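Local structure of octaprenyl-diphosphate synthase (Bacteroides thetaiotaomicron, 3RMG) at residues V65-T69 against L187-V191; D215-Y219 against G230-L234; L57-L61 against N309-L314. The protein probably acts as a magnesium-dependent prenyltransferase that builds polyprenyl diphosphates, as other members of the FPP/GGPP synthase family do. All blocks are in the same frame, centred on the assembly; numbering follows the deposited sequence.

Contact 1. Residues V65-T69 against L187-V191; sequences VTPAT and LSVQV
Thr69 and Ser188 meet through their hydroxyls: Thr69 OG1 donates to Ser188 OG over a short 2.7 Å. The bond belongs to a relay, since Ser188 OG in turn hydrogen-bonds Ala185 O one turn back in the chain, and this lets a buried serine spend its hydroxyl on both partners. On Thr69, OG1 stands beside the backbone N of its own residue (chi1 -54°) and is turned back toward the start of the helix, where it also accepts from Thr66 N at 3.3 Å. Thr66 answers with OG1, which takes a weak bond from Thr69 N; the reciprocal pair is a capping box, with Thr66 at the N-cap of helix 67-90 and Pro67, which needs no N-H partner, in the first turn. The same Thr66 OG1 reaches across to Ser188 O in a weak bond of 3.4 Å, so this small hydroxyl touches both the helix start and a carbonyl near the end of helix 174-188. Beside the polar atoms, Ala68 CB lies 4.3 Å from Ser188 CB, a methyl small enough to let the two backbones come close. Val189 brings CG1 to 4.1 Å from Thr69 OG1, and Thr69 packs against Val55 of helix 50-62.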
loop_
_atom_site.group_PDB
_atom_site.type_symbol
_atom_site.label_atom_id
_atom_site.label_comp_id
_atom_site.label_asym_id
_atom_site.label_seq_id
_atom_site.Cartn_x
_atom_site.Cartn_y
_atom_site.Cartn_z
ATOM N N VAL A 65 0.513 11.227 -26.884
ATOM C CA VAL A 65 0.833 10.719 -25.569
ATOM C C VAL A 65 1.715 11.718 -24.835
ATOM O O VAL A 65 2.742 12.152 -25.369
ATOM C CB VAL A 65 1.619 9.411 -25.708
ATOM C CG1 VAL A 65 2.384 9.090 -24.428
ATOM C CG2 VAL A 65 0.694 8.285 -26.144
ATOM N N THR A 66 1.317 12.084 -23.619
ATOM C CA THR A 66 2.102 12.996 -22.794
ATOM C C THR A 66 2.803 12.197 -21.707
ATOM O O THR A 66 2.509 11.020 -21.507
ATOM C CB THR A 66 1.219 14.057 -22.115
ATOM O OG1 THR A 66 0.440 13.432 -21.090
ATOM C CG2 THR A 66 0.285 14.702 -23.116
ATOM N N PRO A 67 3.735 12.837 -20.992
ATOM C CA PRO A 67 4.420 12.180 -19.883
ATOM C C PRO A 67 3.432 11.787 -18.775
ATOM O O PRO A 67 3.668 10.825 -18.048
ATOM C CB PRO A 67 5.400 13.253 -19.381
ATOM C CG PRO A 67 5.507 14.264 -20.488
ATOM C CD PRO A 67 4.178 14.229 -21.188
ATOM N N ALA A 68 2.328 12.515 -18.666
ATOM C CA ALA A 68 1.235 12.128 -17.758
ATOM C C ALA A 68 0.610 10.778 -18.139
ATOM O O ALA A 68 0.240 9.995 -17.265
ATOM C CB ALA A 68 0.154 13.223 -17.706
ATOM N N THR A 69 0.493 10.512 -19.441
ATOM C CA THR A 69 -0.059 9.246 -19.919
ATOM C C THR A 69 0.837 8.111 -19.485
ATOM O O THR A 69 0.370 7.106 -18.963
ATOM C CB THR A 69 -0.145 9.211 -21.459
ATOM O OG1 THR A 69 -0.871 10.348 -21.928
ATOM C CG2 THR A 69 -0.843 7.959 -21.928
ATOM N N LEU A 187 -8.172 11.231 -19.323
ATOM C CA LEU A 187 -7.801 12.332 -18.448
ATOM C C LEU A 187 -6.392 12.869 -18.757
ATOM O O LEU A 187 -6.156 14.081 -18.705
ATOM C CB LEU A 187 -7.879 11.908 -16.984
ATOM C CG LEU A 187 -9.277 11.587 -16.455
ATOM C CD1 LEU A 187 -9.172 10.752 -15.171
ATOM C CD2 LEU A 187 -10.103 12.844 -16.256
ATOM N N SER A 188 -5.467 11.974 -19.096
ATOM C CA SER A 188 -4.063 12.359 -19.290
ATOM C C SER A 188 -3.844 13.275 -20.485
ATOM O O SER A 188 -2.838 13.970 -20.545
ATOM C CB SER A 188 -3.168 11.123 -19.426
ATOM O OG SER A 188 -3.262 10.556 -20.725
ATOM N N VAL A 189 -4.778 13.261 -21.434
ATOM C CA VAL A 189 -4.712 14.135 -22.607
ATOM C C VAL A 189 -5.792 15.202 -22.497
ATOM O O VAL A 189 -6.046 15.955 -23.426
ATOM C CB VAL A 189 -4.843 13.346 -23.951
ATOM C CG1 VAL A 189 -3.677 12.371 -24.119
ATOM C CG2 VAL A 189 -6.152 12.577 -24.015
ATOM N N GLN A 190 -6.434 15.253 -21.342
ATOM C CA GLN A 190 -7.279 16.388 -20.988
ATOM C C GLN A 190 -8.477 16.610 -21.899
ATOM O O GLN A 190 -8.752 17.744 -22.284
ATOM C CB GLN A 190 -6.440 17.664 -20.951
ATOM C CG GLN A 190 -5.250 17.568 -20.026
ATOM C CD GLN A 190 -4.545 18.888 -19.864
ATOM O OE1 GLN A 190 -4.401 19.648 -20.822
ATOM N NE2 GLN A 190 -4.101 19.175 -18.648
ATOM N N VAL A 191 -9.200 15.549 -22.234
ATOM C CA VAL A 191 -10.426 15.721 -23.009
ATOM C C VAL A 191 -11.631 15.864 -22.079
ATOM O O VAL A 191 -11.501 15.758 -20.861
ATOM C CB VAL A 191 -10.616 14.584 -24.020
ATOM C CG1 VAL A 191 -9.522 14.657 -25.084
ATOM C CG2 VAL A 191 -10.573 13.230 -23.313
#

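Contact 2. Residues D215-Y219 against G230-L234; sequences DIFDY and GNDML
Asp218 uses its carboxylate and its own carbonyl to hold the start of helix 231-234. Asp218 OD1 accepts from Asp232 N at 2.8 Å, the N-H arriving from above the carboxylate, 39° out of its plane, while Asp218 OD2 takes a weak, bent bond from Asn231 N at 3.0 Å. A third bond, from Gly230 N to Asp218 O, is 2.9 Å long and lies in the carbonyl plane. With CG anti to the backbone N (chi1 -161°), the carboxylate is carried out to the amides that open the helix, and Gly230, whose positive phi suits a residue without a side chain, brings the chain round to them. Were Asp218 exchanged for an alanine, the N-H groups of Asn231 and Asp232 would probably lose these acceptors and the helix start would be less firmly held.

Farther out, one water donates both to Asp215 O and to Asp232 OD2, 2.6 Å from each. Tyr166 and Gln211 each bond one oxygen of the Asp215 carboxylate, which stands nearly perpendicular to that of Asp232. The Tyr219 hydroxyl is fixed by Thr239 and Ala242 N; Tyr219 CE1 packs 4.4 Å from Met233 CE, the end of a flexible thioether fitted against helix 268-280.

Asp215 and Asp218 belong to DDIFD, the second aspartate-rich motif of this family, which in relatives helps to bind magnesium. Asp232 OD2 lies 4.0 Å from Asp215 OD1 and 3.6 Å from Asp218 OD1. Here Asp218 spends its carboxylate on the helix N-terminus, whose N-H groups would offset some of the crowded negative charge; the shared water and neighbouring Lys237 may ease the rest.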
loop_
_atom_site.group_PDB
_atom_site.type_symbol
_atom_site.label_atom_id
_atom_site.label_comp_id
_atom_site.label_asym_id
_atom_site.label_seq_id
_atom_site.Cartn_x
_atom_site.Cartn_y
_atom_site.Cartn_z
ATOM N N ASP A 215 -11.188 -17.039 -17.408
ATOM C CA ASP A 215 -11.955 -18.011 -16.635
ATOM C C ASP A 215 -12.166 -19.298 -17.438
ATOM O O ASP A 215 -12.157 -20.394 -16.885
ATOM C CB ASP A 215 -13.304 -17.425 -16.215
ATOM C CG ASP A 215 -13.175 -16.371 -15.134
ATOM O OD1 ASP A 215 -12.057 -16.177 -14.606
ATOM O OD2 ASP A 215 -14.198 -15.736 -14.807
ATOM N N ILE A 216 -12.358 -19.157 -18.743
ATOM C CA ILE A 216 -12.511 -20.304 -19.619
ATOM C C ILE A 216 -11.243 -21.161 -19.649
ATOM O O ILE A 216 -11.303 -22.382 -19.536
ATOM C CB ILE A 216 -12.882 -19.862 -21.034
ATOM C CG1 ILE A 216 -14.372 -19.510 -21.098
ATOM C CG2 ILE A 216 -12.534 -20.952 -22.041
ATOM C CD1 ILE A 216 -14.764 -18.699 -22.317
ATOM N N PHE A 217 -10.092 -20.517 -19.783
ATOM C CA PHE A 217 -8.820 -21.232 -19.769
ATOM C C PHE A 217 -8.727 -22.245 -18.635
ATOM O O PHE A 217 -8.156 -23.318 -18.808
ATOM C CB PHE A 217 -7.643 -20.260 -19.673
ATOM C CG PHE A 217 -7.440 -19.431 -20.906
ATOM C CD1 PHE A 217 -6.811 -18.197 -20.832
ATOM C CD2 PHE A 217 -7.889 -19.881 -22.140
ATOM C CE1 PHE A 217 -6.621 -17.429 -21.964
ATOM C CE2 PHE A 217 -7.705 -19.119 -23.278
ATOM C CZ PHE A 217 -7.067 -17.888 -23.189
ATOM N N ASP A 218 -9.278 -21.909 -17.474
ATOM C CA ASP A 218 -9.168 -22.783 -16.304
ATOM C C ASP A 218 -9.818 -24.158 -16.501
ATOM O O ASP A 218 -9.482 -25.122 -15.816
ATOM C CB ASP A 218 -9.769 -22.110 -15.082
ATOM C CG ASP A 218 -9.288 -22.724 -13.795
ATOM O OD1 ASP A 218 -10.137 -23.088 -12.956
ATOM O OD2 ASP A 218 -8.057 -22.847 -13.627
ATOM N N TYR A 219 -10.754 -24.243 -17.437
ATOM C CA TYR A 219 -11.414 -25.506 -17.743
ATOM C C TYR A 219 -10.587 -26.371 -18.714
ATOM O O TYR A 219 -11.127 -27.268 -19.361
ATOM C CB TYR A 219 -12.805 -25.235 -18.329
ATOM C CG TYR A 219 -13.749 -24.519 -17.383
ATOM C CD1 TYR A 219 -14.860 -25.167 -16.865
ATOM C CD2 TYR A 219 -13.530 -23.198 -17.008
ATOM C CE1 TYR A 219 -15.729 -24.524 -16.003
ATOM C CE2 TYR A 219 -14.392 -22.547 -16.139
ATOM C CZ TYR A 219 -15.493 -23.217 -15.638
ATOM O OH TYR A 219 -16.374 -22.591 -14.776
ATOM N N GLY A 230 -8.584 -26.554 -13.494
ATOM C CA GLY A 230 -9.702 -26.456 -12.557
ATOM C C GLY A 230 -9.350 -25.649 -11.321
ATOM O O GLY A 230 -10.031 -25.717 -10.299
ATOM N N ASN A 231 -8.284 -24.867 -11.422
ATOM C CA ASN A 231 -7.760 -24.139 -10.277
ATOM C C ASN A 231 -8.755 -23.225 -9.563
ATOM O O ASN A 231 -8.857 -23.258 -8.339
ATOM C CB ASN A 231 -6.527 -23.337 -10.680
ATOM C CG ASN A 231 -5.751 -22.854 -9.489
ATOM O OD1 ASN A 231 -4.577 -22.517 -9.594
ATOM N ND2 ASN A 231 -6.402 -22.829 -8.334
ATOM N N ASP A 232 -9.471 -22.395 -10.318
ATOM C CA ASP A 232 -10.413 -21.439 -9.721
ATOM C C ASP A 232 -11.386 -22.129 -8.767
ATOM O O ASP A 232 -11.822 -21.532 -7.778
ATOM C CB ASP A 232 -11.211 -20.685 -10.799
ATOM C CG ASP A 232 -10.359 -19.710 -11.605
ATOM O OD1 ASP A 232 -9.398 -19.134 -11.052
ATOM O OD2 ASP A 232 -10.669 -19.518 -12.799
ATOM N N MET A 233 -11.744 -23.374 -9.081
ATOM C CA MET A 233 -12.631 -24.158 -8.216
ATOM C C MET A 233 -11.937 -24.532 -6.900
ATOM O O MET A 233 -12.512 -24.385 -5.824
ATOM C CB MET A 233 -13.157 -25.409 -8.936
ATOM C CG MET A 233 -14.221 -25.130 -10.001
ATOM S SD MET A 233 -14.978 -26.632 -10.648
ATOM C CE MET A 233 -16.092 -26.021 -11.902
ATOM N N LEU A 234 -10.696 -25.006 -6.996
ATOM C CA LEU A 234 -9.901 -25.333 -5.818
ATOM C C LEU A 234 -9.851 -24.153 -4.862
ATOM O O LEU A 234 -9.681 -24.320 -3.652
ATOM C CB LEU A 234 -8.476 -25.703 -6.225
ATOM C CG LEU A 234 -8.272 -27.071 -6.872
ATOM C CD1 LEU A 234 -6.843 -27.213 -7.388
ATOM C CD2 LEU A 234 -8.602 -28.167 -5.872
HETATM O O HOH W 1 -12.590 -20.376 -14.294
#

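Contact 3. Residues L57-L61 against N309-L314; sequences LVARL and NICLAL
Ile310 presses its branched side chain onto the helix turn formed by Leu57, Arg60 and Leu61. This is a pairing within the all-helical isoprenoid synthase fold: helices 50-62 and 309-323 run roughly antiparallel, their local axes 9.2 Å apart at closest and 150° between directions, joining an early helix of the chain to its last.

From CB, which faces the other helix, the side chain of Ile310 divides. The methyl Ile310 CG2, anti to the backbone N, drives into the backbone side and comes 3.1 Å from Leu57 O, a tight approach, while also lying 3.7 Å from Leu61 CD2. The other branch, Ile310 CG1, stands beside the backbone N (chi1 -61°) and meets Arg60 CB at 3.7 Å. A further bend brings the tip, Ile310 CD1, over one face of the Arg60 guanidinium, 4.1 Å above its plane and displaced to one side of its centre. Beta-branched isoleucine suits this place because its two arms serve the carbonyl side and the arginine at once. Arg60, coiled at chi2 and chi3, gives its CB, and one face of its guanidinium, to this packing while NH1 bonds Pro12 O, with a long, weak ion pair to Glu16 beyond.

One turn along, Ala313 is small enough to admit Leu57, and Leu57 CD2 comes within 3.6 Å of Ala313 CB. Leu57 and Leu314 lie alongside each other, pointing opposite ways, so that the CB of Leu57, as well as its CD1, rests against the Leu314 isobutyl group. Past the CG2 branch of Ile310, Leu61 and Leu314 reach toward each other tip to tip, Leu61 CD1 3.8 Å from Leu314 CD1.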
loop_
_atom_site.group_PDB
_atom_site.type_symbol
_atom_site.label_atom_id
_atom_site.label_comp_id
_atom_site.label_asym_id
_atom_site.label_seq_id
_atom_site.Cartn_x
_atom_site.Cartn_y
_atom_site.Cartn_z
ATOM N N LEU A 57 -3.099 3.375 -26.656
ATOM C CA LEU A 57 -4.049 3.480 -27.772
ATOM C C LEU A 57 -5.184 4.460 -27.468
ATOM O O LEU A 57 -5.510 5.307 -28.306
ATOM C CB LEU A 57 -4.594 2.118 -28.212
ATOM C CG LEU A 57 -3.622 1.111 -28.843
ATOM C CD1 LEU A 57 -4.268 -0.218 -29.000
ATOM C CD2 LEU A 57 -3.084 1.585 -30.185
ATOM N N VAL A 58 -5.787 4.366 -26.280
ATOM C CA VAL A 58 -6.918 5.260 -25.931
ATOM C C VAL A 58 -6.504 6.727 -25.971
ATOM O O VAL A 58 -7.245 7.572 -26.455
ATOM C CB VAL A 58 -7.526 4.928 -24.527
ATOM C CG1 VAL A 58 -8.430 6.079 -24.014
ATOM C CG2 VAL A 58 -8.302 3.667 -24.596
ATOM N N ALA A 59 -5.325 7.035 -25.449
ATOM C CA ALA A 59 -4.854 8.422 -25.450
ATOM C C ALA A 59 -4.691 8.916 -26.880
ATOM O O ALA A 59 -5.054 10.057 -27.212
ATOM C CB ALA A 59 -3.542 8.566 -24.666
ATOM N N ARG A 60 -4.174 8.038 -27.735
ATOM C CA ARG A 60 -3.961 8.381 -29.137
ATOM C C ARG A 60 -5.279 8.572 -29.896
ATOM O O ARG A 60 -5.300 9.191 -30.963
ATOM C CB ARG A 60 -3.044 7.365 -29.827
ATOM C CG ARG A 60 -1.553 7.525 -29.443
ATOM C CD ARG A 60 -0.902 8.771 -30.055
ATOM N NE ARG A 60 -0.971 8.725 -31.512
ATOM C CZ ARG A 60 -0.130 8.027 -32.272
ATOM N NH1 ARG A 60 0.859 7.331 -31.715
ATOM N NH2 ARG A 60 -0.274 8.024 -33.593
ATOM N N LEU A 61 -6.389 8.081 -29.348
ATOM C CA LEU A 61 -7.686 8.451 -29.924
ATOM C C LEU A 61 -7.882 9.964 -29.874
ATOM O O LEU A 61 -8.518 10.532 -30.747
ATOM C CB LEU A 61 -8.851 7.772 -29.207
ATOM C CG LEU A 61 -9.105 6.298 -29.484
ATOM C CD1 LEU A 61 -10.252 5.810 -28.615
ATOM C CD2 LEU A 61 -9.411 6.089 -30.966
ATOM N N ASN A 309 -5.875 4.879 -37.713
ATOM C CA ASN A 309 -4.978 3.777 -37.439
ATOM C C ASN A 309 -5.137 3.340 -35.984
ATOM O O ASN A 309 -4.937 2.163 -35.645
ATOM C CB ASN A 309 -3.511 4.149 -37.769
ATOM C CG ASN A 309 -3.022 5.391 -37.024
ATOM O OD1 ASN A 309 -3.814 6.205 -36.552
ATOM N ND2 ASN A 309 -1.702 5.536 -36.918
ATOM N N ILE A 310 -5.516 4.292 -35.129
ATOM C CA ILE A 310 -5.707 3.998 -33.713
ATOM C C ILE A 310 -6.990 3.179 -33.494
ATOM O O ILE A 310 -6.963 2.149 -32.818
ATOM C CB ILE A 310 -5.699 5.274 -32.839
ATOM C CG1 ILE A 310 -4.358 5.991 -32.959
ATOM C CG2 ILE A 310 -5.927 4.914 -31.376
ATOM C CD1 ILE A 310 -3.147 5.063 -32.787
ATOM N N CYS A 311 -8.099 3.616 -34.093
ATOM C CA CYS A 311 -9.339 2.836 -34.051
ATOM C C CYS A 311 -9.079 1.416 -34.548
ATOM O O CYS A 311 -9.513 0.447 -33.928
ATOM C CB CYS A 311 -10.444 3.496 -34.881
ATOM S SG CYS A 311 -12.184 3.021 -34.435
ATOM N N LEU A 312 -8.354 1.290 -35.656
ATOM C CA LEU A 312 -8.099 -0.022 -36.249
ATOM C C LEU A 312 -7.242 -0.857 -35.300
ATOM O O LEU A 312 -7.464 -2.060 -35.120
ATOM C CB LEU A 312 -7.403 0.136 -37.612
ATOM C CG LEU A 312 -6.699 -1.092 -38.216
ATOM C CD1 LEU A 312 -7.631 -2.266 -38.294
ATOM C CD2 LEU A 312 -6.128 -0.795 -39.596
ATOM N N ALA A 313 -6.271 -0.205 -34.674
ATOM C CA ALA A 313 -5.416 -0.872 -33.705
ATOM C C ALA A 313 -6.224 -1.425 -32.520
ATOM O O ALA A 313 -6.012 -2.559 -32.091
ATOM C CB ALA A 313 -4.301 0.071 -33.234
ATOM N N LEU A 314 -7.158 -0.628 -32.011
ATOM C CA LEU A 314 -8.057 -1.060 -30.933
ATOM C C LEU A 314 -8.980 -2.218 -31.336
ATOM O O LEU A 314 -9.172 -3.163 -30.566
ATOM C CB LEU A 314 -8.905 0.119 -30.454
ATOM C CG LEU A 314 -8.162 1.005 -29.461
ATOM C CD1 LEU A 314 -8.808 2.362 -29.363
ATOM C CD2 LEU A 314 -8.077 0.298 -28.086
#

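In the fold
Contacts 1 and 3 form one continuous patch of packing, their centres about 14 Å apart. Ala59, between Val58 and Arg60 on helix 50-62, bridges them: Ala59 CB lies 3.8 Å from Val189 CG1 and 3.9 Å from Thr69 CG2. Helix 50-62 is thus packed by contact 1 on one flank and by the C-terminal helix of contact 3 on another. Contact 2 stands across the chain's centre, its own centre about 37 Å from that of contact 1 and 32 Å from that of contact 3; the nearest atoms of contacts 2 and 3 are about 17 Å apart. It alone includes part of an aspartate-rich motif, which places the part of the probable magnesium site formed by this motif well away from contacts 1 and 3.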